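Local coordinates for oxalate biosynthetic component 1 (PDB 5IKY), which is a bifunctional enzyme of quorum sensing-dependent oxalate formation, acting as a serine hydrolase with an additional lyase activity, at residues A533-A538 with A717-L722; C686-V691 with H724-L729; D1035-V1040 with P1079-Q1084. All coordinates share one frame; numbering follows the deposited sequence.

Contact 1 (A533-A538 with A717-L722); sequences ALFRQA and ATMALL
The 2.9 Å backbone bond from Leu722 N to Thr718 O links two of the residues that helix 717-722 turns to Phe535 of helix 533-538. Thr718 has its polar atom occupied within its own helix: OG1 bonds to the carbonyl of Arg714, one turn earlier. This leaves the methyl CG2 to face the other helix, where it comes to 4.4 Å from Phe535 CZ and equally near the carbonyl carbon of Ala538. With CG anti to the backbone N (chi1 -174°), Phe535 carries its ring across the gap, although its CB does not point directly at the partner helix. The far end of the ring meets Met719, whose SD lies 3.8 Å from Phe535 CZ and just as close to CE1. The sulfur sits at the ring edge, 79° off the normal, in a Met-aromatic contact. Met719 is bent at both chi2 and chi3, and its terminal CE lies farther from the ring than SD does. This is a nearly perpendicular helix crossing: the short axes make 81° and pass 11.1 Å apart, a wide spacing bridged mostly by the phenyl group. It joins helix 530-541 to helix 715-734, whose segment here lies within the cap domain. Leu722 approaches the ring obliquely, its CD1 4.2 Å from Phe535 CE1. Beyond the pair, Pro694 also packs on Phe535, and Phe857 of helix 849-860 touches Met719.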
loop_
_atom_site.group_PDB
_atom_site.type_symbol
_atom_site.label_atom_id
_atom_site.label_comp_id
_atom_site.label_asym_id
_atom_site.label_seq_id
_atom_site.Cartn_x
_atom_site.Cartn_y
_atom_site.Cartn_z
ATOM N N ALA A 533 -18.941 0.608 4.497
ATOM C CA ALA A 533 -20.375 0.343 4.493
ATOM C C ALA A 533 -21.145 1.474 5.168
ATOM O O ALA A 533 -22.239 1.839 4.734
ATOM C CB ALA A 533 -20.670 -0.978 5.177
ATOM N N LEU A 534 -20.568 2.027 6.230
ATOM C CA LEU A 534 -21.223 3.093 6.978
ATOM C C LEU A 534 -21.318 4.369 6.147
ATOM O O LEU A 534 -22.340 5.059 6.175
ATOM C CB LEU A 534 -20.481 3.367 8.287
ATOM C CG LEU A 534 -21.181 4.349 9.231
ATOM C CD1 LEU A 534 -22.549 3.820 9.629
ATOM C CD2 LEU A 534 -20.329 4.611 10.460
ATOM N N PHE A 535 -20.260 4.676 5.402
ATOM C CA PHE A 535 -20.257 5.850 4.534
ATOM C C PHE A 535 -21.284 5.712 3.410
ATOM O O PHE A 535 -21.991 6.668 3.083
ATOM C CB PHE A 535 -18.865 6.088 3.941
ATOM C CG PHE A 535 -18.757 7.363 3.150
ATOM C CD1 PHE A 535 -18.504 8.570 3.785
ATOM C CD2 PHE A 535 -18.920 7.358 1.773
ATOM C CE1 PHE A 535 -18.414 9.747 3.061
ATOM C CE2 PHE A 535 -18.831 8.532 1.045
ATOM C CZ PHE A 535 -18.577 9.726 1.689
ATOM N N ARG A 536 -21.361 4.524 2.817
ATOM C CA ARG A 536 -22.338 4.261 1.763
ATOM C C ARG A 536 -23.761 4.298 2.310
ATOM O O ARG A 536 -24.711 4.571 1.575
ATOM C CB ARG A 536 -22.064 2.912 1.099
ATOM C CG ARG A 536 -20.871 2.923 0.162
ATOM C CD ARG A 536 -20.471 1.517 -0.219
ATOM N NE ARG A 536 -19.420 1.501 -1.228
ATOM C CZ ARG A 536 -18.717 0.421 -1.544
ATOM N NH1 ARG A 536 -18.954 -0.724 -0.921
ATOM N NH2 ARG A 536 -17.775 0.488 -2.474
ATOM N N GLN A 537 -23.898 4.021 3.601
ATOM C CA GLN A 537 -25.186 4.108 4.273
ATOM C C GLN A 537 -25.619 5.572 4.399
ATOM O O GLN A 537 -26.809 5.888 4.317
ATOM C CB GLN A 537 -25.114 3.435 5.646
ATOM C CG GLN A 537 -26.452 3.268 6.333
ATOM C CD GLN A 537 -26.325 2.638 7.704
ATOM O OE1 GLN A 537 -25.422 1.838 7.953
ATOM N NE2 GLN A 537 -27.230 2.999 8.606
ATOM N N ALA A 538 -24.646 6.461 4.592
ATOM C CA ALA A 538 -24.916 7.898 4.651
ATOM C C ALA A 538 -25.203 8.431 3.268
ATOM O O ALA A 538 -26.097 9.255 3.078
ATOM C CB ALA A 538 -23.747 8.646 5.276
ATOM N N ALA A 717 -21.677 15.064 -3.761
ATOM C CA ALA A 717 -22.920 15.571 -3.188
ATOM C C ALA A 717 -23.041 15.177 -1.720
ATOM O O ALA A 717 -23.445 15.985 -0.883
ATOM C CB ALA A 717 -24.118 15.062 -3.973
ATOM N N THR A 718 -22.685 13.933 -1.414
ATOM C CA THR A 718 -22.723 13.442 -0.042
ATOM C C THR A 718 -21.775 14.241 0.846
ATOM O O THR A 718 -22.135 14.639 1.954
ATOM C CB THR A 718 -22.350 11.950 0.038
ATOM O OG1 THR A 718 -23.140 11.205 -0.896
ATOM C CG2 THR A 718 -22.592 11.416 1.439
ATOM N N MET A 719 -20.565 14.482 0.349
ATOM C CA MET A 719 -19.568 15.234 1.101
ATOM C C MET A 719 -20.006 16.686 1.273
ATOM O O MET A 719 -19.795 17.286 2.327
ATOM C CB MET A 719 -18.204 15.162 0.409
ATOM C CG MET A 719 -17.592 13.765 0.388
ATOM S SD MET A 719 -17.062 13.192 2.015
ATOM C CE MET A 719 -15.470 14.001 2.165
ATOM N N ALA A 720 -20.628 17.239 0.238
ATOM C CA ALA A 720 -21.134 18.608 0.290
ATOM C C ALA A 720 -22.204 18.753 1.368
ATOM O O ALA A 720 -22.243 19.749 2.090
ATOM C CB ALA A 720 -21.686 19.021 -1.064
ATOM N N LEU A 721 -23.066 17.747 1.470
ATOM C CA LEU A 721 -24.145 17.748 2.450
ATOM C C LEU A 721 -23.614 17.564 3.867
ATOM O O LEU A 721 -24.082 18.213 4.803
ATOM C CB LEU A 721 -25.162 16.652 2.125
ATOM C CG LEU A 721 -26.018 16.905 0.884
ATOM C CD1 LEU A 721 -26.845 15.681 0.536
ATOM C CD2 LEU A 721 -26.910 18.108 1.117
ATOM N N LEU A 722 -22.640 16.672 4.018
ATOM C CA LEU A 722 -22.038 16.407 5.320
ATOM C C LEU A 722 -21.347 17.645 5.879
ATOM O O LEU A 722 -21.509 17.980 7.052
ATOM C CB LEU A 722 -21.043 15.250 5.226
ATOM C CG LEU A 722 -21.655 13.866 5.021
ATOM C CD1 LEU A 722 -20.568 12.810 4.874
ATOM C CD2 LEU A 722 -22.585 13.535 6.172
#

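Contact 2 (C686-V691 with H724-L729); sequences CLEYLV and HALREL
Leu687 and Leu726 carry the apolar part of this contact, each reaching into the other helix. CD1 of Leu687 does most of the touching: it lies 3.7 Å from Ala725 CB, and 3.8 Å from CD1 of Leu729 one turn further on. The same methyl also rests over the backbone at Leu726 N. Leu722, in the preceding turn of helix 715-734, touches Leu687 too, so that Leu722, Ala725, Leu726 and Leu729 surround this side chain as a knobs-into-holes socket. Leu726 answers in the reverse direction. Its CG is anti to the backbone N but twisted off the staggered value (chi1 -152°), and CD1 is directed onto the first helix, 4.0 Å from Leu687 CB and 4.2 Å from Val691 CG2. Leu558 of helix 554-560 packs against both Leu687 and Leu729, adding a third helix to the cluster. The two segments run roughly antiparallel, at 143°, with axes 9.9 Å apart, and both lie within the cap domain.

The polar residue at the contact behaves differently along its length. Of the Glu688 side chain it is the methylene CG that meets the partner, 4.0 Å from Leu726 CD1, the two side chains crossing at about a right angle; its backbone N lies equally near that methyl. Extended beyond CG, the chain takes its carboxylate to Lys680, with which OE2 forms a salt bridge.

With methyl and methylene groups supplying the side-chain contacts, association probably rests on shape and buried apolar surface, and the glutamate's charge is likely to be balanced by Lys680.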
loop_
_atom_site.group_PDB
_atom_site.type_symbol
_atom_site.label_atom_id
_atom_site.label_comp_id
_atom_site.label_asym_id
_atom_site.label_seq_id
_atom_site.Cartn_x
_atom_site.Cartn_y
_atom_site.Cartn_z
ATOM N N CYS A 686 -19.818 12.843 14.904
ATOM C CA CYS A 686 -20.154 11.813 13.928
ATOM C C CYS A 686 -19.855 12.290 12.514
ATOM O O CYS A 686 -19.269 11.559 11.714
ATOM C CB CYS A 686 -21.624 11.414 14.042
ATOM S SG CYS A 686 -22.158 10.205 12.800
ATOM N N LEU A 687 -20.267 13.520 12.216
ATOM C CA LEU A 687 -20.022 14.123 10.910
ATOM C C LEU A 687 -18.530 14.186 10.610
ATOM O O LEU A 687 -18.099 13.889 9.494
ATOM C CB LEU A 687 -20.627 15.526 10.841
ATOM C CG LEU A 687 -22.154 15.622 10.840
ATOM C CD1 LEU A 687 -22.594 17.066 11.004
ATOM C CD2 LEU A 687 -22.725 15.029 9.567
ATOM N N GLU A 688 -17.749 14.575 11.614
ATOM C CA GLU A 688 -16.299 14.664 11.473
ATOM C C GLU A 688 -15.701 13.297 11.178
ATOM O O GLU A 688 -14.740 13.180 10.421
ATOM C CB GLU A 688 -15.664 15.254 12.736
ATOM C CG GLU A 688 -15.885 16.749 12.913
ATOM C CD GLU A 688 -15.057 17.329 14.045
ATOM O OE1 GLU A 688 -14.524 16.545 14.858
ATOM O OE2 GLU A 688 -14.935 18.572 14.117
ATOM N N TYR A 689 -16.281 12.266 11.782
ATOM C CA TYR A 689 -15.854 10.897 11.541
ATOM C C TYR A 689 -16.170 10.471 10.110
ATOM O O TYR A 689 -15.315 9.925 9.413
ATOM C CB TYR A 689 -16.520 9.949 12.543
ATOM C CG TYR A 689 -16.362 8.481 12.212
ATOM C CD1 TYR A 689 -15.132 7.850 12.335
ATOM C CD2 TYR A 689 -17.448 7.725 11.789
ATOM C CE1 TYR A 689 -14.984 6.508 12.036
ATOM C CE2 TYR A 689 -17.310 6.382 11.489
ATOM C CZ TYR A 689 -16.076 5.780 11.616
ATOM O OH TYR A 689 -15.935 4.445 11.320
ATOM N N LEU A 690 -17.398 10.739 9.675
ATOM C CA LEU A 690 -17.856 10.329 8.349
ATOM C C LEU A 690 -17.003 10.902 7.218
ATOM O O LEU A 690 -16.619 10.177 6.302
ATOM C CB LEU A 690 -19.316 10.733 8.144
ATOM C CG LEU A 690 -20.360 9.885 8.870
ATOM C CD1 LEU A 690 -21.748 10.476 8.680
ATOM C CD2 LEU A 690 -20.314 8.446 8.380
ATOM N N VAL A 691 -16.701 12.195 7.283
ATOM C CA VAL A 691 -15.922 12.838 6.227
ATOM C C VAL A 691 -14.453 12.425 6.275
ATOM O O VAL A 691 -13.673 12.779 5.392
ATOM C CB VAL A 691 -16.012 14.373 6.308
ATOM C CG1 VAL A 691 -17.436 14.836 6.037
ATOM C CG2 VAL A 691 -15.525 14.866 7.662
ATOM N N HIS A 724 -22.002 20.632 4.977
ATOM C CA HIS A 724 -23.060 21.615 5.171
ATOM C C HIS A 724 -23.556 21.573 6.611
ATOM O O HIS A 724 -23.633 22.601 7.284
ATOM C CB HIS A 724 -24.214 21.361 4.200
ATOM C CG HIS A 724 -25.285 22.406 4.238
ATOM N ND1 HIS A 724 -26.133 22.569 5.314
ATOM C CD2 HIS A 724 -25.653 23.334 3.326
ATOM C CE1 HIS A 724 -26.971 23.560 5.064
ATOM N NE2 HIS A 724 -26.703 24.039 3.863
ATOM N N ALA A 725 -23.890 20.373 7.078
ATOM C CA ALA A 725 -24.337 20.185 8.451
ATOM C C ALA A 725 -23.199 20.465 9.425
ATOM O O ALA A 725 -23.416 20.992 10.517
ATOM C CB ALA A 725 -24.871 18.774 8.648
ATOM N N LEU A 726 -21.984 20.112 9.017
ATOM C CA LEU A 726 -20.801 20.312 9.845
ATOM C C LEU A 726 -20.515 21.801 10.005
ATOM O O LEU A 726 -20.077 22.244 11.065
ATOM C CB LEU A 726 -19.594 19.592 9.238
ATOM C CG LEU A 726 -18.490 19.111 10.183
ATOM C CD1 LEU A 726 -17.708 17.977 9.540
ATOM C CD2 LEU A 726 -17.551 20.244 10.565
ATOM N N ARG A 727 -20.766 22.567 8.948
ATOM C CA ARG A 727 -20.585 24.013 8.991
ATOM C C ARG A 727 -21.551 24.649 9.983
ATOM O O ARG A 727 -21.157 25.468 10.812
ATOM C CB ARG A 727 -20.784 24.627 7.603
ATOM C CG ARG A 727 -20.700 26.148 7.579
ATOM C CD ARG A 727 -21.499 26.727 6.421
ATOM N NE ARG A 727 -22.816 26.102 6.318
ATOM C CZ ARG A 727 -23.839 26.366 7.125
ATOM N NH1 ARG A 727 -24.998 25.744 6.954
ATOM N NH2 ARG A 727 -23.707 27.249 8.105
ATOM N N GLU A 728 -22.818 24.261 9.885
ATOM C CA GLU A 728 -23.870 24.784 10.751
ATOM C C GLU A 728 -23.574 24.542 12.228
ATOM O O GLU A 728 -23.697 25.450 13.051
ATOM C CB GLU A 728 -25.213 24.154 10.384
ATOM C CG GLU A 728 -26.328 24.432 11.379
ATOM C CD GLU A 728 -27.199 25.599 10.967
ATOM O OE1 GLU A 728 -26.818 26.321 10.022
ATOM O OE2 GLU A 728 -28.267 25.790 11.585
ATOM N N LEU A 729 -23.184 23.316 12.557
ATOM C CA LEU A 729 -22.935 22.937 13.944
ATOM C C LEU A 729 -21.677 23.595 14.508
ATOM O O LEU A 729 -21.614 23.910 15.695
ATOM C CB LEU A 729 -22.828 21.416 14.069
ATOM C CG LEU A 729 -24.117 20.622 13.853
ATOM C CD1 LEU A 729 -23.848 19.133 13.951
ATOM C CD2 LEU A 729 -25.180 21.040 14.856
#

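Contact 3 (D1035-V1040 with P1079-Q1084); sequences DHATPV and PLWLRQ
Trp1081 presents its indole to the backbone of 1035-1039, and the main-chain carbonyl of Asp1035 accepts its ring N-H. The bond from NE1 to Asp1035 O is weak, 3.2 Å long and bent to 128° at the hydrogen. A chi1 near +60° (59°) places CG over the main chain, flanked by N and C, and the ring is turned so that its edge receives Asp1035 CA and Ala1037 CB. The latter lies 4.0 Å from CZ2, while Ala1037 O comes obliquely to 3.4 Å from that same ring carbon. Pro1079, at the N-cap position of helix 1080-1090, lays its CG over one face of the indole, toward the rim. Here the helix start packs beside strand 1038-1043, an outermost strand, within this chain, of the mixed sheet of the alpha/beta hydrolase domain, paired antiparallel with 1049-1054. At the strand itself, Pro1039 meets the indole with CD, 4.2 Å from CH2, and Leu1053 of the neighbouring strand touches Trp1081 as well. The Asp1035 carboxylate runs alongside the proline ring of Pro1079, the two side chains pointing opposite ways: its CG is beside its own backbone N (chi1 -36°), and OD1 comes to a tight 3.1 Å from Pro1079 CB, a van der Waals contact. Trp1085, one helical turn on, meets Trp1081 edge-to-face.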
loop_
_atom_site.group_PDB
_atom_site.type_symbol
_atom_site.label_atom_id
_atom_site.label_comp_id
_atom_site.label_asym_id
_atom_site.label_seq_id
_atom_site.Cartn_x
_atom_site.Cartn_y
_atom_site.Cartn_z
ATOM N N ASP A 1035 10.943 13.920 -9.344
ATOM C CA ASP A 1035 11.329 14.002 -10.752
ATOM C C ASP A 1035 10.634 12.924 -11.572
ATOM O O ASP A 1035 10.340 13.119 -12.753
ATOM C CB ASP A 1035 12.842 13.868 -10.917
ATOM C CG ASP A 1035 13.619 14.526 -9.796
ATOM O OD1 ASP A 1035 13.313 15.685 -9.460
ATOM O OD2 ASP A 1035 14.559 13.896 -9.267
ATOM N N HIS A 1036 10.361 11.794 -10.926
ATOM C CA HIS A 1036 9.748 10.639 -11.574
ATOM C C HIS A 1036 8.334 10.920 -12.078
ATOM O O HIS A 1036 7.778 10.133 -12.846
ATOM C CB HIS A 1036 9.715 9.458 -10.604
ATOM C CG HIS A 1036 8.945 9.736 -9.351
ATOM N ND1 HIS A 1036 9.500 10.375 -8.263
ATOM C CD2 HIS A 1036 7.658 9.479 -9.019
ATOM C CE1 HIS A 1036 8.591 10.493 -7.312
ATOM N NE2 HIS A 1036 7.463 9.958 -7.745
ATOM N N ALA A 1037 7.763 12.033 -11.627
ATOM C CA ALA A 1037 6.404 12.421 -11.990
ATOM C C ALA A 1037 6.214 12.495 -13.504
ATOM O O ALA A 1037 7.068 13.012 -14.225
ATOM C CB ALA A 1037 6.054 13.753 -11.350
ATOM N N THR A 1038 5.088 11.968 -13.974
ATOM C CA THR A 1038 4.786 11.948 -15.400
ATOM C C THR A 1038 3.578 12.820 -15.718
ATOM O O THR A 1038 2.484 12.583 -15.206
ATOM C CB THR A 1038 4.513 10.516 -15.900
ATOM O OG1 THR A 1038 5.587 9.653 -15.506
ATOM C CG2 THR A 1038 4.375 10.498 -17.415
ATOM N N PRO A 1039 3.775 13.840 -16.564
ATOM C CA PRO A 1039 2.675 14.718 -16.974
ATOM C C PRO A 1039 1.729 14.052 -17.970
ATOM O O PRO A 1039 2.173 13.535 -18.994
ATOM C CB PRO A 1039 3.395 15.907 -17.617
ATOM C CG PRO A 1039 4.689 15.349 -18.092
ATOM C CD PRO A 1039 5.073 14.288 -17.098
ATOM N N VAL A 1040 0.438 14.061 -17.657
ATOM C CA VAL A 1040 -0.586 13.586 -18.581
ATOM C C VAL A 1040 -1.339 14.789 -19.140
ATOM O O VAL A 1040 -1.695 15.708 -18.400
ATOM C CB VAL A 1040 -1.566 12.610 -17.900
ATOM C CG1 VAL A 1040 -2.607 12.116 -18.891
ATOM C CG2 VAL A 1040 -0.807 11.437 -17.296
ATOM N N PRO A 1079 10.629 19.233 -8.623
ATOM C CA PRO A 1079 11.717 18.791 -9.501
ATOM C C PRO A 1079 12.238 19.911 -10.396
ATOM O O PRO A 1079 11.523 20.880 -10.649
ATOM C CB PRO A 1079 11.063 17.686 -10.333
ATOM C CG PRO A 1079 9.632 18.062 -10.380
ATOM C CD PRO A 1079 9.328 18.687 -9.048
ATOM N N LEU A 1080 13.471 19.764 -10.872
ATOM C CA LEU A 1080 14.128 20.795 -11.670
ATOM C C LEU A 1080 13.395 21.059 -12.984
ATOM O O LEU A 1080 13.286 22.206 -13.419
ATOM C CB LEU A 1080 15.583 20.399 -11.948
ATOM C CG LEU A 1080 16.546 21.467 -12.480
ATOM C CD1 LEU A 1080 17.958 21.195 -11.984
ATOM C CD2 LEU A 1080 16.530 21.536 -14.004
ATOM N N TRP A 1081 12.898 19.999 -13.614
ATOM C CA TRP A 1081 12.243 20.134 -14.911
ATOM C C TRP A 1081 10.919 20.885 -14.799
ATOM O O TRP A 1081 10.494 21.548 -15.745
ATOM C CB TRP A 1081 12.018 18.761 -15.553
ATOM C CG TRP A 1081 11.189 17.815 -14.734
ATOM C CD1 TRP A 1081 11.639 16.938 -13.789
ATOM C CD2 TRP A 1081 9.768 17.640 -14.799
ATOM N NE1 TRP A 1081 10.586 16.232 -13.259
ATOM C CE2 TRP A 1081 9.427 16.645 -13.861
ATOM C CE3 TRP A 1081 8.751 18.230 -15.557
ATOM C CZ2 TRP A 1081 8.112 16.227 -13.659
ATOM C CZ3 TRP A 1081 7.446 17.813 -15.354
ATOM C CH2 TRP A 1081 7.139 16.821 -14.414
ATOM N N LEU A 1082 10.277 20.785 -13.639
ATOM C CA LEU A 1082 9.020 21.490 -13.405
ATOM C C LEU A 1082 9.249 22.991 -13.267
ATOM O O LEU A 1082 8.444 23.798 -13.737
ATOM C CB LEU A 1082 8.320 20.945 -12.156
ATOM C CG LEU A 1082 7.015 21.633 -11.747
ATOM C CD1 LEU A 1082 6.015 21.620 -12.893
ATOM C CD2 LEU A 1082 6.423 20.971 -10.508
ATOM N N ARG A 1083 10.353 23.361 -12.625
ATOM C CA ARG A 1083 10.684 24.766 -12.418
ATOM C C ARG A 1083 10.970 25.463 -13.743
ATOM O O ARG A 1083 10.763 26.669 -13.876
ATOM C CB ARG A 1083 11.880 24.899 -11.474
ATOM C CG ARG A 1083 11.752 24.031 -10.236
ATOM C CD ARG A 1083 12.775 24.378 -9.170
ATOM N NE ARG A 1083 12.675 23.460 -8.038
ATOM C CZ ARG A 1083 13.243 23.662 -6.855
ATOM N NH1 ARG A 1083 13.957 24.759 -6.637
ATOM N NH2 ARG A 1083 13.094 22.766 -5.886
ATOM N N GLN A 1084 11.439 24.693 -14.721
ATOM C CA GLN A 1084 11.685 25.217 -16.060
ATOM C C GLN A 1084 10.385 25.686 -16.708
ATOM O O GLN A 1084 10.365 26.684 -17.432
ATOM C CB GLN A 1084 12.364 24.160 -16.935
ATOM C CG GLN A 1084 12.369 24.493 -18.421
ATOM C CD GLN A 1084 13.680 24.146 -19.097
ATOM O OE1 GLN A 1084 14.752 24.291 -18.511
ATOM N NE2 GLN A 1084 13.599 23.687 -20.341
#

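Overall arrangement
Contacts 1 and 2 form one continuous cluster around helix 715-734, their centres 10 Å apart and their segments alternating along the chain. Helices 530-541 and 682-690 also pack directly on each other, with Phe535 CD1 3.5 Å from Leu690 O and Leu534 CD2 3.6 Å from Tyr689 CE2; separately, Leu722 CB comes to 3.7 Å from Val691 CG1. Contact 3 stands apart, in the alpha/beta hydrolase part, its centre about 36 Å from that of contact 1 and about 37 Å from that of contact 2. The magnesium site of His227 and Glu477 uses no residue of any contact; His227 falls in the beta-keto acid cleavage enzyme region, of a TIM-barrel clan, consistent with the lyase half.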